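Local coordinates for putative NAD dependent dehydrogenase (Micromonospora echinospora, PDB 6NOR), which binds NAD and probably acts as an NAD-dependent oxidoreductase in the biosynthesis of the antibiotic gentamicin, at residues A[141-155]-A[199-211]. Numbering follows the deposited sequence.
Sequences HGGNFVYAPKFVRAH and GWHAVELCRWMLG. With NAD (nicotinamide-adenine-dinucleotide), chain G.
Trp208 is sandwiched: the His155 ring lies on one face as an offset stack, its centroid 3.9 Å from that of the five-membered ring and the planes only 3° apart, while Val146 covers the opposite face. There Val146 CB sits 3.9 Å from the centroid of the six-membered ring, nearly on its normal, a CH-pi contact; Phe151 CB lies at the indole edge. With CG anti to the backbone N (chi1 174°), the indole leaves helix 199-209 and enters this slot. Cut back to an alanine, this position would probably leave a gap between Val146 and His155 and the imidazole without its stacking partner, free to turn. Toward the cofactor, the edge of Phe145 meets a face of His201 in a T-shaped pair (planes at 81°), with CD2 of Phe145 3.3 Å from ND1 of His201. His141 NE2 donates to Glu204 OE2 in a fairly straight bond (3.0 Å), the acceptor lying near the imidazole plane but the donor standing above the carboxylate plane; a water links OE2 to Gly143 O. Asn144 OD1 accepts from NAD N7N at 2.8 Å, and that same NAD nitrogen lies at the edge of the His201 ring. The segment 141-155 runs from the last Rossmann strand, 139-141, into helix 149-157, and helix 199-209 packs Ala202 and Cys206 against strands 167-175 and 246-252 of the C-terminal-domain sheet.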
ATOM      1  N   HIS A 141      21.761  -8.810  25.717  1.00 20.69           N
ATOM      2  CA  HIS A 141      21.229  -9.855  24.843  1.00 19.71           C
ATOM      3  C   HIS A 141      20.787  -9.289  23.502  1.00 19.34           C
ATOM      4  O   HIS A 141      20.394  -8.132  23.403  1.00 18.03           O
ATOM      5  CB  HIS A 141      20.070 -10.595  25.507  1.00 19.67           C
ATOM      6  CG  HIS A 141      18.850  -9.749  25.707  1.00 26.18           C
ATOM      7  ND1 HIS A 141      18.698  -8.907  26.786  1.00 27.57           N
ATOM      8  CD2 HIS A 141      17.726  -9.613  24.964  1.00 28.48           C
ATOM      9  CE1 HIS A 141      17.538  -8.282  26.696  1.00 28.70           C
ATOM     10  NE2 HIS A 141      16.930  -8.690  25.597  1.00 31.22           N
ATOM     11  N   GLY A 142      20.843 -10.130  22.473  1.00 17.60           N
ATOM     12  CA  GLY A 142      20.631  -9.682  21.111  1.00 17.57           C
ATOM     13  C   GLY A 142      19.209  -9.534  20.601  1.00 22.07           C
ATOM     14  O   GLY A 142      18.924  -9.980  19.498  1.00 24.75           O
ATOM     15  N   GLY A 143      18.325  -8.895  21.366  1.00 17.53           N
ATOM     16  CA  GLY A 143      17.035  -8.491  20.824  1.00 19.75           C
ATOM     17  C   GLY A 143      17.086  -7.201  20.027  1.00 17.47           C
ATOM     18  O   GLY A 143      16.716  -6.152  20.519  1.00 21.80           O
ATOM     19  N   ASN A 144      17.541  -7.280  18.785  1.00 17.47           N
ATOM     20  CA  ASN A 144      17.800  -6.079  17.991  1.00 17.44           C
ATOM     21  C   ASN A 144      16.584  -5.272  17.552  1.00 17.42           C
ATOM     22  O   ASN A 144      16.698  -4.065  17.384  1.00 20.63           O
ATOM     23  CB  ASN A 144      18.615  -6.451  16.743  1.00 17.44           C
ATOM     24  CG  ASN A 144      18.033  -7.639  16.006  1.00 17.46           C
ATOM     25  OD1 ASN A 144      18.110  -8.754  16.483  1.00 23.29           O
ATOM     26  ND2 ASN A 144      17.433  -7.399  14.855  1.00 17.46           N
ATOM     27  N   PHE A 145      15.428  -5.897  17.364  1.00 17.44           N
ATOM     28  CA  PHE A 145      14.346  -5.165  16.721  1.00 17.43           C
ATOM     29  C   PHE A 145      13.730  -4.101  17.614  1.00 17.42           C
ATOM     30  O   PHE A 145      13.098  -3.174  17.115  1.00 17.70           O
ATOM     31  CB  PHE A 145      13.263  -6.122  16.197  1.00 17.47           C
ATOM     32  CG  PHE A 145      13.751  -7.014  15.089  1.00 17.48           C
ATOM     33  CD1 PHE A 145      14.027  -6.495  13.846  1.00 17.47           C
ATOM     34  CD2 PHE A 145      13.977  -8.360  15.310  1.00 17.84           C
ATOM     35  CE1 PHE A 145      14.499  -7.308  12.824  1.00 17.49           C
ATOM     36  CE2 PHE A 145      14.455  -9.175  14.307  1.00 17.53           C
ATOM     37  CZ  PHE A 145      14.712  -8.654  13.061  1.00 17.52           C
ATOM     38  N   VAL A 146      13.934  -4.182  18.922  1.00 17.42           N
ATOM     39  CA  VAL A 146      13.417  -3.114  19.771  1.00 19.26           C
ATOM     40  C   VAL A 146      14.303  -1.881  19.647  1.00 17.38           C
ATOM     41  O   VAL A 146      13.999  -0.864  20.225  1.00 21.77           O
ATOM     42  CB  VAL A 146      13.301  -3.534  21.258  1.00 21.49           C
ATOM     43  CG1 VAL A 146      12.268  -4.615  21.422  1.00 17.45           C
ATOM     44  CG2 VAL A 146      14.654  -4.008  21.805  1.00 17.43           C
ATOM     45  N   TYR A 147      15.386  -1.968  18.874  1.00 17.98           N
ATOM     46  CA  TYR A 147      16.232  -0.796  18.620  1.00 17.35           C
ATOM     47  C   TYR A 147      16.080  -0.289  17.196  1.00 17.34           C
ATOM     48  O   TYR A 147      16.712   0.685  16.808  1.00 20.72           O
ATOM     49  CB  TYR A 147      17.730  -1.094  18.854  1.00 17.58           C
ATOM     50  CG  TYR A 147      18.116  -1.578  20.225  1.00 17.38           C
ATOM     51  CD1 TYR A 147      18.095  -2.928  20.522  1.00 17.40           C
ATOM     52  CD2 TYR A 147      18.571  -0.700  21.206  1.00 19.77           C
ATOM     53  CE1 TYR A 147      18.469  -3.409  21.769  1.00 17.43           C
ATOM     54  CE2 TYR A 147      18.957  -1.175  22.477  1.00 23.99           C
ATOM     55  CZ  TYR A 147      18.892  -2.540  22.739  1.00 22.47           C
ATOM     56  OH  TYR A 147      19.258  -3.057  23.953  1.00 24.79           O
ATOM     57  N   ALA A 148      15.275  -0.978  16.404  1.00 17.35           N
ATOM     58  CA  ALA A 148      15.037  -0.572  15.032  1.00 17.34           C
ATOM     59  C   ALA A 148      14.345   0.786  15.005  1.00 18.13           C
ATOM     60  O   ALA A 148      13.308   0.972  15.622  1.00 17.55           O
ATOM     61  CB  ALA A 148      14.195  -1.627  14.288  1.00 17.36           C
ATOM     62  N   PRO A 149      14.928   1.736  14.278  1.00 18.32           N
ATOM     63  CA  PRO A 149      14.499   3.137  14.199  1.00 17.30           C
ATOM     64  C   PRO A 149      12.995   3.283  13.941  1.00 17.99           C
ATOM     65  O   PRO A 149      12.310   4.082  14.582  1.00 20.84           O
ATOM     66  CB  PRO A 149      15.301   3.670  13.015  1.00 21.59           C
ATOM     67  CG  PRO A 149      16.483   2.780  12.928  1.00 19.64           C
ATOM     68  CD  PRO A 149      16.033   1.436  13.355  1.00 17.29           C
ATOM     69  N   LYS A 150      12.493   2.496  13.001  1.00 17.33           N
ATOM     70  CA  LYS A 150      11.083   2.503  12.667  1.00 17.37           C
ATOM     71  C   LYS A 150      10.209   2.058  13.832  1.00 19.02           C
ATOM     72  O   LYS A 150       9.170   2.660  14.088  1.00 20.74           O
ATOM     73  CB  LYS A 150      10.833   1.612  11.444  1.00 17.39           C
ATOM     74  CG  LYS A 150       9.422   1.574  10.981  1.00 20.50           C
ATOM     75  CD  LYS A 150       9.271   0.688   9.761  1.00 20.35           C
ATOM     76  CE  LYS A 150      10.236   1.112   8.683  1.00 20.99           C
ATOM     77  NZ  LYS A 150      10.035   0.291   7.503  1.00 23.55           N
ATOM     78  N   PHE A 151      10.629   1.003  14.531  1.00 17.40           N
ATOM     79  CA  PHE A 151       9.868   0.472  15.653  1.00 17.42           C
ATOM     80  C   PHE A 151       9.959   1.376  16.878  1.00 17.40           C
ATOM     81  O   PHE A 151       9.019   1.479  17.630  1.00 22.28           O
ATOM     82  CB  PHE A 151      10.348  -0.941  15.997  1.00 20.90           C
ATOM     83  CG  PHE A 151       9.917  -1.993  15.006  1.00 17.46           C
ATOM     84  CD1 PHE A 151       8.937  -1.731  14.071  1.00 20.41           C
ATOM     85  CD2 PHE A 151      10.510  -3.225  14.995  1.00 18.48           C
ATOM     86  CE1 PHE A 151       8.546  -2.703  13.150  1.00 21.47           C
ATOM     87  CE2 PHE A 151      10.127  -4.198  14.090  1.00 17.50           C
ATOM     88  CZ  PHE A 151       9.145  -3.937  13.164  1.00 17.54           C
ATOM     89  N   VAL A 152      11.086   2.043  17.064  1.00 17.37           N
ATOM     90  CA  VAL A 152      11.234   3.009  18.132  1.00 17.36           C
ATOM     91  C   VAL A 152      10.241   4.147  17.957  1.00 17.37           C
ATOM     92  O   VAL A 152       9.525   4.509  18.884  1.00 17.39           O
ATOM     93  CB  VAL A 152      12.672   3.562  18.183  1.00 21.84           C
ATOM     94  CG1 VAL A 152      12.750   4.738  19.103  1.00 17.33           C
ATOM     95  CG2 VAL A 152      13.633   2.473  18.633  1.00 17.33           C
ATOM     96  N   ARG A 153      10.185   4.688  16.748  1.00 17.37           N
ATOM     97  CA  ARG A 153       9.152   5.643  16.383  1.00 17.39           C
ATOM     98  C   ARG A 153       7.749   5.141  16.677  1.00 17.43           C
ATOM     99  O   ARG A 153       6.953   5.847  17.261  1.00 18.48           O
ATOM    100  CB  ARG A 153       9.256   5.991  14.906  1.00 17.38           C
ATOM    101  CG  ARG A 153       8.209   6.974  14.460  1.00 22.32           C
ATOM    102  CD  ARG A 153       8.277   8.249  15.281  1.00 26.67           C
ATOM    103  NE  ARG A 153       7.714   9.374  14.562  1.00 37.41           N
ATOM    104  CZ  ARG A 153       7.066  10.379  15.132  1.00 33.04           C
ATOM    105  NH1 ARG A 153       6.883  10.394  16.438  1.00 35.91           N
ATOM    106  NH2 ARG A 153       6.597  11.370  14.388  1.00 30.12           N
ATOM    107  N   ALA A 154       7.444   3.917  16.275  1.00 17.45           N
ATOM    108  CA  ALA A 154       6.116   3.369  16.498  1.00 17.50           C
ATOM    109  C   ALA A 154       5.841   3.157  17.997  1.00 20.26           C
ATOM    110  O   ALA A 154       4.714   3.337  18.472  1.00 22.59           O
ATOM    111  CB  ALA A 154       5.952   2.063  15.738  1.00 17.53           C
ATOM    112  N   HIS A 155       6.875   2.764  18.729  1.00 17.47           N
ATOM    113  CA  HIS A 155       6.770   2.610  20.170  1.00 19.56           C
ATOM    114  C   HIS A 155       6.401   3.931  20.846  1.00 22.99           C
ATOM    115  O   HIS A 155       5.585   3.963  21.755  1.00 27.46           O
ATOM    116  CB  HIS A 155       8.086   2.061  20.730  1.00 17.44           C
ATOM    117  CG  HIS A 155       8.184   2.128  22.218  1.00 22.07           C
ATOM    118  ND1 HIS A 155       7.733   1.121  23.045  1.00 25.83           N
ATOM    119  CD2 HIS A 155       8.676   3.093  23.032  1.00 19.53           C
ATOM    120  CE1 HIS A 155       7.952   1.455  24.304  1.00 23.40           C
ATOM    121  NE2 HIS A 155       8.524   2.646  24.326  1.00 19.61           N
ATOM    122  N   GLY A 199       9.988 -16.366  17.763  1.00 17.85           N
ATOM    123  CA  GLY A 199       9.097 -16.046  18.850  1.00 17.85           C
ATOM    124  C   GLY A 199       9.812 -15.241  19.901  1.00 17.79           C
ATOM    125  O   GLY A 199       9.182 -14.471  20.598  1.00 22.96           O
ATOM    126  N   TRP A 200      11.121 -15.421  20.026  1.00 17.77           N
ATOM    127  CA  TRP A 200      11.891 -14.562  20.904  1.00 17.72           C
ATOM    128  C   TRP A 200      11.613 -13.091  20.600  1.00 20.20           C
ATOM    129  O   TRP A 200      11.281 -12.318  21.491  1.00 18.25           O
ATOM    130  CB  TRP A 200      13.400 -14.816  20.787  1.00 17.71           C
ATOM    131  CG  TRP A 200      14.150 -13.907  21.710  1.00 24.38           C
ATOM    132  CD1 TRP A 200      14.466 -12.590  21.500  1.00 17.63           C
ATOM    133  CD2 TRP A 200      14.627 -14.222  23.009  1.00 17.68           C
ATOM    134  NE1 TRP A 200      15.113 -12.081  22.581  1.00 17.61           N
ATOM    135  CE2 TRP A 200      15.233 -13.068  23.524  1.00 17.64           C
ATOM    136  CE3 TRP A 200      14.620 -15.382  23.786  1.00 18.25           C
ATOM    137  CZ2 TRP A 200      15.812 -13.030  24.773  1.00 23.86           C
ATOM    138  CZ3 TRP A 200      15.196 -15.345  25.019  1.00 20.88           C
ATOM    139  CH2 TRP A 200      15.789 -14.179  25.507  1.00 22.90           C
ATOM    140  N   HIS A 201      11.769 -12.713  19.337  1.00 17.67           N
ATOM    141  CA  HIS A 201      11.553 -11.335  18.930  1.00 17.63           C
ATOM    142  C   HIS A 201      10.132 -10.890  19.059  1.00 17.65           C
ATOM    143  O   HIS A 201       9.858  -9.772  19.470  1.00 25.02           O
ATOM    144  CB  HIS A 201      11.965 -11.146  17.494  1.00 17.62           C
ATOM    145  CG  HIS A 201      13.422 -11.301  17.272  1.00 17.60           C
ATOM    146  ND1 HIS A 201      14.345 -10.480  17.873  1.00 17.57           N
ATOM    147  CD2 HIS A 201      14.124 -12.165  16.508  1.00 17.62           C
ATOM    148  CE1 HIS A 201      15.554 -10.824  17.482  1.00 17.56           C
ATOM    149  NE2 HIS A 201      15.446 -11.846  16.656  1.00 23.26           N
ATOM    150  N   ALA A 202       9.222 -11.759  18.673  1.00 17.70           N
ATOM    151  CA  ALA A 202       7.835 -11.386  18.675  1.00 18.74           C
ATOM    152  C   ALA A 202       7.413 -11.086  20.116  1.00 17.72           C
ATOM    153  O   ALA A 202       6.752 -10.089  20.380  1.00 17.87           O
ATOM    154  CB  ALA A 202       6.977 -12.478  18.053  1.00 17.80           C
ATOM    155  N   VAL A 203       7.841 -11.928  21.052  1.00 19.48           N
ATOM    156  CA  VAL A 203       7.448 -11.738  22.447  1.00 17.86           C
ATOM    157  C   VAL A 203       8.099 -10.486  23.028  1.00 17.66           C
ATOM    158  O   VAL A 203       7.453  -9.730  23.723  1.00 24.05           O
ATOM    159  CB  VAL A 203       7.789 -12.958  23.301  1.00 17.74           C
ATOM    160  CG1 VAL A 203       7.569 -12.642  24.756  1.00 17.72           C
ATOM    161  CG2 VAL A 203       6.908 -14.137  22.890  1.00 18.26           C
ATOM    162  N   GLU A 204       9.358 -10.236  22.707  1.00 17.63           N
ATOM    163  CA  GLU A 204      10.004  -9.037  23.209  1.00 18.65           C
ATOM    164  C   GLU A 204       9.302  -7.774  22.663  1.00 19.99           C
ATOM    165  O   GLU A 204       9.024  -6.842  23.421  1.00 19.00           O
ATOM    166  CB  GLU A 204      11.502  -9.032  22.855  1.00 17.56           C
ATOM    167  CG  GLU A 204      12.312  -7.947  23.570  1.00 29.57           C
ATOM    168  CD  GLU A 204      13.841  -8.125  23.455  1.00 34.55           C
ATOM    169  OE1 GLU A 204      14.300  -8.915  22.605  1.00 34.55           O
ATOM    170  OE2 GLU A 204      14.585  -7.462  24.219  1.00 35.09           O
ATOM    171  N   LEU A 205       8.997  -7.766  21.365  1.00 17.58           N
ATOM    172  CA  LEU A 205       8.301  -6.640  20.733  1.00 17.57           C
ATOM    173  C   LEU A 205       6.930  -6.403  21.332  1.00 17.60           C
ATOM    174  O   LEU A 205       6.593  -5.270  21.620  1.00 19.55           O
ATOM    175  CB  LEU A 205       8.162  -6.857  19.236  1.00 17.59           C
ATOM    176  CG  LEU A 205       9.483  -6.683  18.498  1.00 24.23           C
ATOM    177  CD1 LEU A 205       9.420  -7.270  17.085  1.00 17.58           C
ATOM    178  CD2 LEU A 205       9.874  -5.203  18.478  1.00 17.51           C
ATOM    179  N   CYS A 206       6.152  -7.468  21.533  1.00 17.65           N
ATOM    180  CA  CYS A 206       4.836  -7.350  22.176  1.00 17.68           C
ATOM    181  C   CYS A 206       4.889  -6.667  23.539  1.00 19.92           C
ATOM    182  O   CYS A 206       4.179  -5.691  23.766  1.00 25.90           O
ATOM    183  CB  CYS A 206       4.182  -8.717  22.370  1.00 24.05           C
ATOM    184  SG  CYS A 206       3.216  -9.345  21.021  1.00 43.43           S
ATOM    185  N   ARG A 207       5.687  -7.215  24.455  1.00 17.64           N
ATOM    186  CA  ARG A 207       5.894  -6.635  25.792  1.00 17.61           C
ATOM    187  C   ARG A 207       6.195  -5.167  25.718  1.00 17.57           C
ATOM    188  O   ARG A 207       5.576  -4.348  26.369  1.00 17.85           O
ATOM    189  CB  ARG A 207       7.080  -7.273  26.503  1.00 21.12           C
ATOM    190  CG  ARG A 207       6.882  -8.597  27.085  1.00 25.89           C
ATOM    191  CD  ARG A 207       8.153  -8.992  27.845  1.00 25.56           C
ATOM    192  NE  ARG A 207       8.210  -8.461  29.208  1.00 25.83           N
ATOM    193  CZ  ARG A 207       9.212  -7.729  29.675  1.00 28.45           C
ATOM    194  NH1 ARG A 207      10.227  -7.407  28.888  1.00 28.03           N
ATOM    195  NH2 ARG A 207       9.197  -7.304  30.924  1.00 27.05           N
ATOM    196  N   TRP A 208       7.204  -4.873  24.921  1.00 17.55           N
ATOM    197  CA  TRP A 208       7.783  -3.553  24.808  1.00 18.28           C
ATOM    198  C   TRP A 208       6.790  -2.555  24.274  1.00 18.31           C
ATOM    199  O   TRP A 208       6.650  -1.470  24.820  1.00 22.29           O
ATOM    200  CB  TRP A 208       9.002  -3.626  23.909  1.00 20.91           C
ATOM    201  CG  TRP A 208       9.643  -2.328  23.567  1.00 29.68           C
ATOM    202  CD1 TRP A 208      10.171  -1.404  24.437  1.00 18.47           C
ATOM    203  CD2 TRP A 208       9.897  -1.831  22.251  1.00 22.43           C
ATOM    204  NE1 TRP A 208      10.717  -0.362  23.733  1.00 17.42           N
ATOM    205  CE2 TRP A 208      10.567  -0.604  22.390  1.00 20.61           C
ATOM    206  CE3 TRP A 208       9.615  -2.306  20.965  1.00 22.11           C
ATOM    207  CZ2 TRP A 208      10.958   0.157  21.294  1.00 17.40           C
ATOM    208  CZ3 TRP A 208      10.007  -1.547  19.873  1.00 17.44           C
ATOM    209  CH2 TRP A 208      10.664  -0.330  20.046  1.00 18.47           C
ATOM    210  N   MET A 209       6.077  -2.929  23.222  1.00 17.55           N
ATOM    211  CA  MET A 209       5.093  -2.015  22.647  1.00 22.44           C
ATOM    212  C   MET A 209       4.051  -1.635  23.691  1.00 23.77           C
ATOM    213  O   MET A 209       3.522  -0.543  23.650  1.00 19.17           O
ATOM    214  CB  MET A 209       4.428  -2.626  21.416  1.00 17.61           C
ATOM    215  CG  MET A 209       5.338  -2.644  20.194  1.00 21.38           C
ATOM    216  SD  MET A 209       5.819  -0.999  19.597  1.00 17.55           S
ATOM    217  CE  MET A 209       6.939  -1.477  18.311  1.00 40.21           C
ATOM    218  N   LEU A 210       3.802  -2.513  24.660  1.00 25.48           N
ATOM    219  CA  LEU A 210       2.796  -2.219  25.682  1.00 24.67           C
ATOM    220  C   LEU A 210       3.320  -1.504  26.921  1.00 24.99           C
ATOM    221  O   LEU A 210       2.542  -1.172  27.811  1.00 26.41           O
ATOM    222  CB  LEU A 210       2.099  -3.497  26.129  1.00 23.62           C
ATOM    223  CG  LEU A 210       1.080  -4.103  25.175  1.00 26.26           C
ATOM    224  CD1 LEU A 210       0.227  -5.097  25.919  1.00 33.29           C
ATOM    225  CD2 LEU A 210       0.238  -3.034  24.553  1.00 24.06           C
ATOM    226  N   GLY A 211       4.626  -1.284  26.991  1.00 25.20           N
ATOM    227  CA  GLY A 211       5.224  -0.648  28.153  1.00 22.90           C
ATOM    228  C   GLY A 211       5.672  -1.666  29.180  1.00 28.16           C
ATOM    229  O   GLY A 211       5.636  -1.408  30.376  1.00 31.08           O
TER
HETATM  230  PA  NAD G 401      25.542 -19.951  11.997  1.00 22.83           P
HETATM  231  O1A NAD G 401      25.302 -21.472  11.841  1.00 25.09           O
HETATM  232  O2A NAD G 401      25.549 -19.215  10.710  1.00 19.78           O
HETATM  233  O5B NAD G 401      26.923 -19.720  12.706  1.00 20.72           O
HETATM  234  C5B NAD G 401      27.206 -20.438  13.894  1.00 20.65           C
HETATM  235  C4B NAD G 401      28.746 -20.368  14.068  1.00 23.14           C
HETATM  236  O4B NAD G 401      29.100 -20.742  15.264  1.00 26.85           O
HETATM  237  C3B NAD G 401      29.392 -21.351  13.118  1.00 26.04           C
HETATM  238  O3B NAD G 401      30.410 -20.712  12.474  1.00 28.71           O
HETATM  239  C2B NAD G 401      29.936 -22.475  14.042  1.00 23.04           C
HETATM  240  O2B NAD G 401      31.142 -23.051  13.421  1.00 24.52           O
HETATM  241  C1B NAD G 401      30.254 -21.823  15.086  1.00 22.62           C
HETATM  242  N9A NAD G 401      30.240 -22.620  16.299  1.00 20.72           N
HETATM  243  C8A NAD G 401      29.462 -23.666  16.644  1.00 18.23           C
HETATM  244  N7A NAD G 401      29.804 -24.037  17.902  1.00 21.37           N
HETATM  245  C5A NAD G 401      30.781 -23.232  18.323  1.00 18.28           C
HETATM  246  C6A NAD G 401      31.488 -23.179  19.488  1.00 19.03           C
HETATM  247  N6A NAD G 401      31.346 -23.995  20.588  1.00 18.45           N
HETATM  248  N1A NAD G 401      32.418 -22.252  19.663  1.00 18.93           N
HETATM  249  C2A NAD G 401      32.692 -21.365  18.674  1.00 18.29           C
HETATM  250  N3A NAD G 401      31.997 -21.425  17.513  1.00 22.33           N
HETATM  251  C4A NAD G 401      31.044 -22.348  17.338  1.00 19.76           C
HETATM  252  O3  NAD G 401      24.430 -19.412  12.935  1.00 34.85           O
HETATM  253  PN  NAD G 401      23.940 -17.906  13.111  1.00 17.82           P
HETATM  254  O1N NAD G 401      25.030 -16.888  13.030  1.00 17.80           O
HETATM  255  O2N NAD G 401      22.842 -17.609  12.104  1.00 20.96           O
HETATM  256  O5D NAD G 401      23.322 -17.839  14.558  1.00 19.87           O
HETATM  257  C5D NAD G 401      24.152 -17.727  15.699  1.00 17.83           C
HETATM  258  C4D NAD G 401      23.351 -17.075  16.844  1.00 17.80           C
HETATM  259  O4D NAD G 401      22.869 -15.911  16.515  1.00 18.71           O
HETATM  260  C3D NAD G 401      22.107 -17.944  17.196  1.00 21.73           C
HETATM  261  O3D NAD G 401      21.955 -17.952  18.499  1.00 20.39           O
HETATM  262  C2D NAD G 401      20.945 -17.241  16.463  1.00 19.41           C
HETATM  263  O2D NAD G 401      19.663 -17.543  17.160  1.00 21.38           O
HETATM  264  C1D NAD G 401      21.260 -15.978  16.536  1.00 19.37           C
HETATM  265  N1N NAD G 401      20.733 -15.214  15.445  1.00 23.31           N
HETATM  266  C2N NAD G 401      20.223 -13.948  15.708  1.00 22.28           C
HETATM  267  C3N NAD G 401      19.696 -13.157  14.685  1.00 22.81           C
HETATM  268  C7N NAD G 401      19.132 -11.778  15.066  1.00 26.56           C
HETATM  269  O7N NAD G 401      18.599 -11.112  14.257  1.00 31.44           O
HETATM  270  N7N NAD G 401      19.234 -11.331  16.412  1.00 26.81           N
HETATM  271  C4N NAD G 401      19.652 -13.608  13.386  1.00 18.04           C
HETATM  272  C5N NAD G 401      20.171 -14.874  13.111  1.00 22.35           C
HETATM  273  C6N NAD G 401      20.710 -15.678  14.151  1.00 24.26           C
HETATM  274  O   HOH W   1      17.052  -6.356  23.274  1.00 33.04           O
HETATM  275  O   HOH W   2      13.953  -8.179  19.419  1.00 19.65           O
HETATM  276  O   HOH W   3       4.614   1.999  23.699  1.00 31.20           O